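Local coordinates for histone-lysine N-methyltransferase SETMAR (Homo sapiens, PDB 3F2K), which methylates histone H3 through its SET domain and, through the mariner-derived transposase domain described here, binds DNA and takes part in double-strand break repair, at residues K71-T76 with H182-A187; H86-N91 with A102-E107; T164-F169 with I207-S212. All coordinates share one frame; numbering follows the deposited sequence. Where two conformers were deposited one is given.

Contact 1. Residues K71-T76 with H182-A187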
# COMPACT_ATOMS: atom_id res chain seq x y z
N LYS A 71 -9.95 18.81 -10.87
CA LYS A 71 -9.99 17.47 -11.38
C LYS A 71 -8.88 16.60 -10.72
O LYS A 71 -7.80 17.11 -10.33
CB LYS A 71 -9.90 17.44 -12.90
N LYS A 72 -9.19 15.31 -10.63
CA LYS A 72 -8.33 14.33 -9.95
C LYS A 72 -8.70 12.95 -10.47
O LYS A 72 -9.82 12.72 -11.00
CB LYS A 72 -8.52 14.39 -8.41
CG LYS A 72 -9.98 14.25 -7.94
CD LYS A 72 -10.18 14.51 -6.44
CE LYS A 72 -11.52 13.87 -5.95
NZ LYS A 72 -12.70 14.20 -6.95
N VAL A 73 -7.77 12.00 -10.31
CA VAL A 73 -8.08 10.62 -10.64
C VAL A 73 -7.48 9.81 -9.48
O VAL A 73 -6.38 10.12 -9.00
CB VAL A 73 -7.52 10.22 -12.04
CG1 VAL A 73 -5.98 10.49 -12.16
CG2 VAL A 73 -7.88 8.76 -12.43
N MSE A 74 -8.21 8.80 -9.02
CA MSE A 74 -7.70 7.87 -8.01
C MSE A 74 -6.91 6.72 -8.60
O MSE A 74 -7.33 6.05 -9.53
CB MSE A 74 -8.84 7.31 -7.17
CG MSE A 74 -8.37 6.45 -6.04
SE MSE A 74 -9.95 5.90 -5.01
CE MSE A 74 -10.02 4.04 -5.55
N VAL A 75 -5.74 6.49 -8.00
CA VAL A 75 -4.89 5.33 -8.36
C VAL A 75 -4.80 4.42 -7.13
O VAL A 75 -4.89 4.88 -5.96
CB VAL A 75 -3.49 5.78 -8.90
CG1 VAL A 75 -2.64 6.49 -7.79
CG2 VAL A 75 -2.69 4.58 -9.54
N THR A 76 -4.65 3.13 -7.39
CA THR A 76 -4.39 2.12 -6.39
C THR A 76 -3.14 1.40 -6.96
O THR A 76 -3.05 1.08 -8.17
CB THR A 76 -5.60 1.17 -6.19
OG1 THR A 76 -6.79 1.95 -5.93
CG2 THR A 76 -5.33 0.21 -5.01
N HIS A 182 -3.90 17.48 -18.46
CA HIS A 182 -5.06 18.03 -19.14
C HIS A 182 -6.25 17.11 -18.97
O HIS A 182 -7.39 17.56 -18.84
CB HIS A 182 -4.79 18.22 -20.63
N ASN A 183 -5.96 15.81 -18.98
CA ASN A 183 -6.96 14.78 -18.96
C ASN A 183 -6.47 13.64 -18.07
O ASN A 183 -5.38 13.76 -17.46
CB ASN A 183 -7.20 14.26 -20.38
CG ASN A 183 -5.92 14.12 -21.16
OD1 ASN A 183 -5.25 13.09 -21.10
ND2 ASN A 183 -5.56 15.18 -21.88
N GLN A 184 -7.26 12.57 -18.00
CA GLN A 184 -6.89 11.38 -17.21
C GLN A 184 -5.72 10.63 -17.84
O GLN A 184 -4.93 9.98 -17.13
CB GLN A 184 -8.06 10.41 -17.05
CG GLN A 184 -7.72 9.25 -16.06
CD GLN A 184 -8.81 8.16 -15.89
OE1 GLN A 184 -8.51 6.96 -15.94
NE2 GLN A 184 -10.04 8.59 -15.69
N GLN A 185 -5.60 10.70 -19.16
CA GLN A 185 -4.55 9.95 -19.84
C GLN A 185 -3.15 10.52 -19.53
O GLN A 185 -2.18 9.77 -19.36
CB GLN A 185 -4.83 9.87 -21.34
CG GLN A 185 -3.88 8.96 -22.12
CD GLN A 185 -3.91 7.51 -21.67
OE1 GLN A 185 -4.85 6.76 -21.97
NE2 GLN A 185 -2.86 7.08 -20.98
N ASP A 186 -3.06 11.85 -19.43
CA ASP A 186 -1.78 12.49 -19.17
C ASP A 186 -1.33 12.19 -17.76
O ASP A 186 -0.13 12.06 -17.51
CB ASP A 186 -1.86 14.02 -19.30
CG ASP A 186 -2.15 14.47 -20.73
OD1 ASP A 186 -1.74 13.78 -21.70
OD2 ASP A 186 -2.80 15.54 -20.85
N ALA A 187 -2.31 12.10 -16.86
CA ALA A 187 -2.07 11.80 -15.44
C ALA A 187 -1.58 10.36 -15.31
O ALA A 187 -0.59 10.10 -14.60
CB ALA A 187 -3.34 12.06 -14.59
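V73 on strand 72-80 meets Q184 and A187 at the start of helix 184-196, and its small branched side chain makes every contact between the two segments. CB lies behind the contact, 4.1 Å from Q184 CG. From there the two methyls part company. CG2, anti to the backbone N, is laid against the glutamine: V73 CG2 is 3.7 Å from Q184 CG and 3.6 Å from Q184 CD, so it touches the aliphatic stem and the root of the amide. CG1 takes the position between the backbone N and the carbonyl carbon (chi1 55°) and is thereby turned to the alanine one helical turn on, with V73 CG1 to A187 CB at 3.9 Å. One methyl thus serves each of two residues spaced i, i+3 on the helix. Q184 crosses the valine at about a right angle with its chain extended. The glutamine also touches Y44 and F89, and V73 itself rests on F89, so the apolar patch reaches into the adjoining strand 83-89.

The helix begins here with a cap. N183 is the N-cap residue: D186 N donates to N183 OD1 at 3.0 Å, coming in from above the carbonyl plane. The D186 carboxylate holds the residue before the cap: H182 N donates to D186 OD2 at 3.3 Å, at its anti lone pair. This pair of bonds ties the incoming loop to the first turn, which carries Q184 and A187. The arrangement is that of a capped helix start packed by its first turn against strand 72-80, an inner strand between 83-89 and 34-43 in the mixed sheet of an RNase H-like transposase domain, away from the magnesium site.

Contact 2. Residues H86-N91 with A102-E107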
# COMPACT_ATOMS: atom_id res chain seq x y z
N HIS A 86 0.79 -4.47 -9.52
CA HIS A 86 -0.46 -4.08 -10.23
C HIS A 86 -0.75 -2.63 -9.85
O HIS A 86 -0.54 -2.23 -8.68
CB HIS A 86 -1.68 -4.98 -9.77
CG HIS A 86 -2.99 -4.59 -10.44
ND1 HIS A 86 -3.13 -4.49 -11.82
CD2 HIS A 86 -4.21 -4.29 -9.92
CE1 HIS A 86 -4.38 -4.15 -12.11
NE2 HIS A 86 -5.06 -4.04 -10.97
N TYR A 87 -1.27 -1.87 -10.80
CA TYR A 87 -1.88 -0.56 -10.43
C TYR A 87 -3.06 -0.29 -11.34
O TYR A 87 -3.15 -0.86 -12.44
CB TYR A 87 -0.87 0.60 -10.50
CG TYR A 87 -0.30 0.86 -11.88
CD1 TYR A 87 -0.91 1.75 -12.78
CD2 TYR A 87 0.88 0.26 -12.27
CE1 TYR A 87 -0.35 2.01 -14.02
CE2 TYR A 87 1.46 0.49 -13.53
CZ TYR A 87 0.84 1.34 -14.38
OH TYR A 87 1.45 1.56 -15.58
N SER A 88 -3.96 0.59 -10.93
CA SER A 88 -5.19 0.76 -11.73
C SER A 88 -5.72 2.15 -11.41
O SER A 88 -5.43 2.70 -10.32
CB SER A 88 -6.25 -0.31 -11.40
OG SER A 88 -6.68 -0.28 -10.05
N PHE A 89 -6.46 2.70 -12.35
CA PHE A 89 -7.05 4.04 -12.15
C PHE A 89 -8.55 3.85 -12.16
O PHE A 89 -9.05 3.01 -12.91
CB PHE A 89 -6.60 4.96 -13.28
CG PHE A 89 -5.14 5.20 -13.27
CD1 PHE A 89 -4.61 6.27 -12.55
CD2 PHE A 89 -4.27 4.36 -13.95
CE1 PHE A 89 -3.22 6.49 -12.52
CE2 PHE A 89 -2.88 4.60 -13.91
CZ PHE A 89 -2.38 5.64 -13.20
N LEU A 90 -9.23 4.56 -11.27
CA LEU A 90 -10.69 4.51 -11.17
C LEU A 90 -11.25 5.29 -12.35
O LEU A 90 -10.93 6.49 -12.52
CB LEU A 90 -11.10 5.13 -9.84
CG LEU A 90 -12.55 5.12 -9.34
CD1 LEU A 90 -12.92 3.71 -8.93
CD2 LEU A 90 -12.61 6.12 -8.19
N ASN A 91 -12.04 4.58 -13.15
CA ASN A 91 -12.60 5.01 -14.44
C ASN A 91 -14.07 5.42 -14.34
O ASN A 91 -14.81 5.01 -13.42
CB ASN A 91 -12.53 3.88 -15.49
CG ASN A 91 -11.12 3.40 -15.75
OD1 ASN A 91 -10.87 2.20 -15.78
ND2 ASN A 91 -10.19 4.33 -15.94
N ALA A 102 -12.58 -6.31 -4.36
CA ALA A 102 -12.42 -7.78 -4.53
C ALA A 102 -11.95 -8.21 -5.94
O ALA A 102 -11.04 -9.07 -6.06
CB ALA A 102 -13.71 -8.57 -4.07
N GLN A 103 -12.52 -7.59 -6.98
CA GLN A 103 -12.15 -7.85 -8.38
C GLN A 103 -10.72 -7.38 -8.62
O GLN A 103 -9.94 -8.05 -9.31
CB GLN A 103 -13.13 -7.18 -9.33
CG GLN A 103 -14.48 -7.87 -9.30
CD GLN A 103 -14.35 -9.40 -9.56
OE1 GLN A 103 -14.79 -10.25 -8.75
NE2 GLN A 103 -13.66 -9.75 -10.67
N GLU A 104 -10.34 -6.27 -7.98
CA GLU A 104 -8.97 -5.78 -8.11
C GLU A 104 -7.95 -6.72 -7.48
O GLU A 104 -6.85 -6.93 -8.03
CB GLU A 104 -8.88 -4.39 -7.47
CG GLU A 104 -9.52 -3.29 -8.41
CD GLU A 104 -8.86 -3.13 -9.81
OE1 GLU A 104 -7.62 -3.19 -9.97
OE2 GLU A 104 -9.61 -2.89 -10.80
N ILE A 105 -8.29 -7.26 -6.32
CA ILE A 105 -7.41 -8.25 -5.61
C ILE A 105 -7.24 -9.49 -6.49
O ILE A 105 -6.14 -9.99 -6.66
CB ILE A 105 -8.05 -8.63 -4.28
CG1 ILE A 105 -7.91 -7.48 -3.27
CG2 ILE A 105 -7.45 -9.91 -3.68
CD1 ILE A 105 -8.77 -7.78 -1.99
N ASP A 106 -8.33 -9.97 -7.07
CA ASP A 106 -8.24 -11.12 -8.02
C ASP A 106 -7.27 -10.81 -9.17
O ASP A 106 -6.43 -11.67 -9.52
CB ASP A 106 -9.62 -11.46 -8.55
CG ASP A 106 -9.75 -12.87 -8.96
OD1 ASP A 106 -9.18 -13.22 -10.03
OD2 ASP A 106 -10.49 -13.58 -8.29
N GLU A 107 -7.37 -9.63 -9.77
CA GLU A 107 -6.51 -9.27 -10.93
C GLU A 107 -5.08 -9.15 -10.44
O GLU A 107 -4.17 -9.67 -11.11
CB GLU A 107 -6.96 -7.94 -11.56
CG GLU A 107 -6.22 -7.62 -12.86
CD GLU A 107 -6.70 -6.34 -13.55
OE1 GLU A 107 -7.79 -5.84 -13.22
OE2 GLU A 107 -5.95 -5.86 -14.46
O HOH W 1 -6.45 -1.82 -8.02
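E104 OE1 is gripped from several sides. H86 NE2 donates to E104 OE1 at 2.9 Å, with an angle of 155° at the hydrogen, and a water gives it a further hydrogen bond, water O to E104 OE1 being 2.7 Å. The same water is hydrogen-bonded to S88 OG at 2.6 Å, while S88 OG itself stands 3.1 Å from E104 OE1. The histidine bond is made at the ring edge, almost in the ring plane, and the carboxylate lies nearly coplanar with the imidazole, 12° apart. A bend in the E104 chain at chi2 (-60°) brings the carboxylate back to the strand, where its other oxygen, OE2, keeps a salt bridge to K100.

E107 approaches the same ring differently. Its extended chain crosses the histidine, and E107 OE2 comes within 3.3 Å of H86 CE1 obliquely, the carboxylate plane turned well away from that of the ring. The E104 acceptor at NE2 and K111, hydrogen-bonded at ND1, are together consistent with a proton on NE2; E107, close to CE1, would at most add negative potential around the ring. A leucine in place of H86 would probably leave E104 OE1 without its strand-borne N-H donor and K111 without its ring partner.

W78 meets the H86 ring on the sheet. The contact is a His-carboxylate hydrogen bond joining edge strand 83-89 to helix 98-115, whose local axes pass 9.5 Å apart; this helix follows the three-strand antiparallel meander and leads to parallel strand 126-128, as in the RNase H-like fold.

Contact 3. Residues T164-F169 with I207-S212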
# COMPACT_ATOMS: atom_id res chain seq x y z
N THR A 164 2.91 2.04 1.18
CA THR A 164 2.58 2.70 -0.05
C THR A 164 2.54 4.20 0.23
O THR A 164 2.94 5.01 -0.61
CB THR A 164 1.25 2.24 -0.61
OG1 THR A 164 1.31 0.81 -0.73
CG2 THR A 164 0.97 2.88 -1.99
N ASN A 165 2.06 4.54 1.41
CA ASN A 165 1.92 5.95 1.75
C ASN A 165 3.28 6.61 2.12
O ASN A 165 3.66 7.62 1.51
CB ASN A 165 0.89 6.07 2.86
CG ASN A 165 0.27 7.40 2.87
OD1 ASN A 165 0.82 8.32 3.44
ND2 ASN A 165 -0.88 7.51 2.22
N TYR A 166 4.02 6.03 3.06
CA TYR A 166 5.27 6.67 3.53
C TYR A 166 6.45 6.57 2.53
O TYR A 166 7.36 7.40 2.54
CB TYR A 166 5.69 6.22 4.91
CG TYR A 166 6.20 4.80 5.06
CD1 TYR A 166 7.43 4.38 4.44
CD2 TYR A 166 5.49 3.86 5.80
CE1 TYR A 166 7.92 3.08 4.64
CE2 TYR A 166 5.95 2.58 6.01
CZ TYR A 166 7.14 2.18 5.40
OH TYR A 166 7.52 0.90 5.61
N HIS A 167 6.36 5.62 1.59
CA HIS A 167 7.43 5.39 0.63
C HIS A 167 7.00 5.76 -0.79
O HIS A 167 7.47 6.79 -1.35
CB HIS A 167 7.91 3.91 0.66
CG HIS A 167 9.11 3.68 -0.20
ND1 HIS A 167 10.30 4.36 0.03
CD2 HIS A 167 9.34 2.83 -1.24
CE1 HIS A 167 11.19 3.98 -0.89
NE2 HIS A 167 10.64 3.04 -1.65
N VAL A 168 6.14 4.95 -1.40
CA VAL A 168 5.79 5.21 -2.82
C VAL A 168 5.17 6.58 -3.02
O VAL A 168 5.59 7.37 -3.89
CB VAL A 168 4.90 4.03 -3.45
CG1 VAL A 168 4.59 4.32 -4.90
CG2 VAL A 168 5.63 2.64 -3.30
N PHE A 169 4.17 6.92 -2.18
CA PHE A 169 3.47 8.17 -2.36
C PHE A 169 4.33 9.41 -2.08
O PHE A 169 4.15 10.43 -2.69
CB PHE A 169 2.12 8.20 -1.58
CG PHE A 169 1.03 7.26 -2.20
CD1 PHE A 169 1.16 6.78 -3.49
CD2 PHE A 169 -0.11 6.87 -1.48
CE1 PHE A 169 0.21 5.91 -4.06
CE2 PHE A 169 -1.09 5.99 -2.08
CZ PHE A 169 -0.90 5.52 -3.33
N ILE A 207 9.53 -1.61 2.01
CA ILE A 207 9.12 -2.76 2.78
C ILE A 207 10.03 -2.87 4.00
O ILE A 207 9.56 -2.88 5.13
CB ILE A 207 9.23 -4.08 1.96
CG1 ILE A 207 8.26 -4.02 0.79
CG2 ILE A 207 9.01 -5.30 2.88
CD1 ILE A 207 6.81 -4.04 1.20
N ASN A 208 11.32 -2.92 3.72
CA ASN A 208 12.36 -3.15 4.77
C ASN A 208 12.38 -2.08 5.91
O ASN A 208 12.64 -2.40 7.09
CB ASN A 208 13.69 -3.46 4.09
CG ASN A 208 13.68 -4.88 3.53
OD1 ASN A 208 13.60 -5.85 4.29
ND2 ASN A 208 13.74 -5.02 2.19
N GLN A 209 11.97 -0.88 5.55
CA GLN A 209 11.84 0.21 6.53
C GLN A 209 10.82 -0.11 7.59
O GLN A 209 10.87 0.51 8.63
CB GLN A 209 11.50 1.52 5.86
CG GLN A 209 12.80 2.14 5.37
CD GLN A 209 12.62 3.42 4.59
OE1 GLN A 209 11.52 3.86 4.36
NE2 GLN A 209 13.75 4.02 4.17
N LEU A 210 9.89 -1.06 7.35
CA LEU A 210 8.90 -1.36 8.37
C LEU A 210 9.48 -1.66 9.75
O LEU A 210 8.88 -1.26 10.79
CB LEU A 210 7.98 -2.56 7.98
CG LEU A 210 6.92 -2.31 6.90
CD1 LEU A 210 6.34 -3.66 6.42
CD2 LEU A 210 5.77 -1.43 7.52
N ILE A 211 10.57 -2.44 9.80
CA ILE A 211 11.13 -2.82 11.09
C ILE A 211 11.54 -1.59 11.89
O ILE A 211 11.18 -1.42 13.08
CB ILE A 211 12.32 -3.75 10.94
CG1 ILE A 211 11.87 -4.98 10.14
CG2 ILE A 211 12.79 -4.23 12.33
CD1 ILE A 211 10.88 -5.75 10.95
N SER A 212 12.24 -0.70 11.22
CA SER A 212 12.69 0.54 11.89
C SER A 212 11.51 1.43 12.32
O SER A 212 11.54 2.03 13.43
CB SER A 212 13.74 1.30 11.05
OG SER A 212 13.21 1.77 9.83
O HOH W 2 11.07 5.49 2.39
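The apolar part of the contact centres on Y166 and L210, whose side chains cross at about a right angle. L210 CD2 reaches the hydroxyl end of the ring near its plane, 3.5 Å from Y166 OH, and lies 4.3 Å from Y166 CE2. Placing CG between its backbone N and carbonyl carbon (chi1 70°) swings the tyrosine across to helix 202-219, where R213 adds a cation-pi contact.

Polar links run through a water and through the tyrosine hydroxyl. The water is 2.7 Å from H167 ND1 and donates to Q209 OE1, with water O to Q209 OE1 at 2.6 Å, so it joins the two helices; H167 NE2 is hydrogen-bonded to F202 O. As Q209 slides past the tyrosine in the opposite direction, Q209 OE1 also makes an oblique van der Waals contact, 3.7 Å from Y166 CE1. Y166 OH is hydrogen-bonded to G206 O, just before the 207-212 segment.

Backbone irregularities accompany these bonds. Helix 163-176 widens into a pi-type turn, F169 N bonding T164 O at 2.8 Å. In helix 202-219 a kink leaves L210 N bonded to I207 O, at 2.9 Å, rather than to the turn before. In a regular helix L210 N would pair with G206 O; here Y166 OH meets that carbonyl. S212 OG also donates to Q209 O, at 2.9 Å.

N165, next to Y166, is hydrogen-bonded to the magnesium ligand D38, and its spacing from D130 suggests that it is the Asn replacing an active-site Asp of the mariner transposases. The chemistry is consistent with the tyrosine tying N165-bearing helix 163-176 to a helix whose distorted turn offers it a carbonyl, a bridging water completing the polar join.

Contacts 1 and 2 share the sheet: strands 72-80 and 83-89 are antiparallel neighbours, and T76 O to S88 N (2.9 Å) and M74 O to L90 N (3.0 Å) are probable hydrogen bonds between them. Their centres are about 15 Å apart, and along the chain contact 2 is nested within the loop that contact 1 closes. Contact 3, on the opposite side of the chain's centre from contact 2, lies about 24 Å from contact 1 and 21 Å from contact 2, centre to centre. The magnesium ion held by D38 and D130 lies about 12 Å from the Y166 side chain of contact 3 and about 13 Å from the S88 side chain of contact 2.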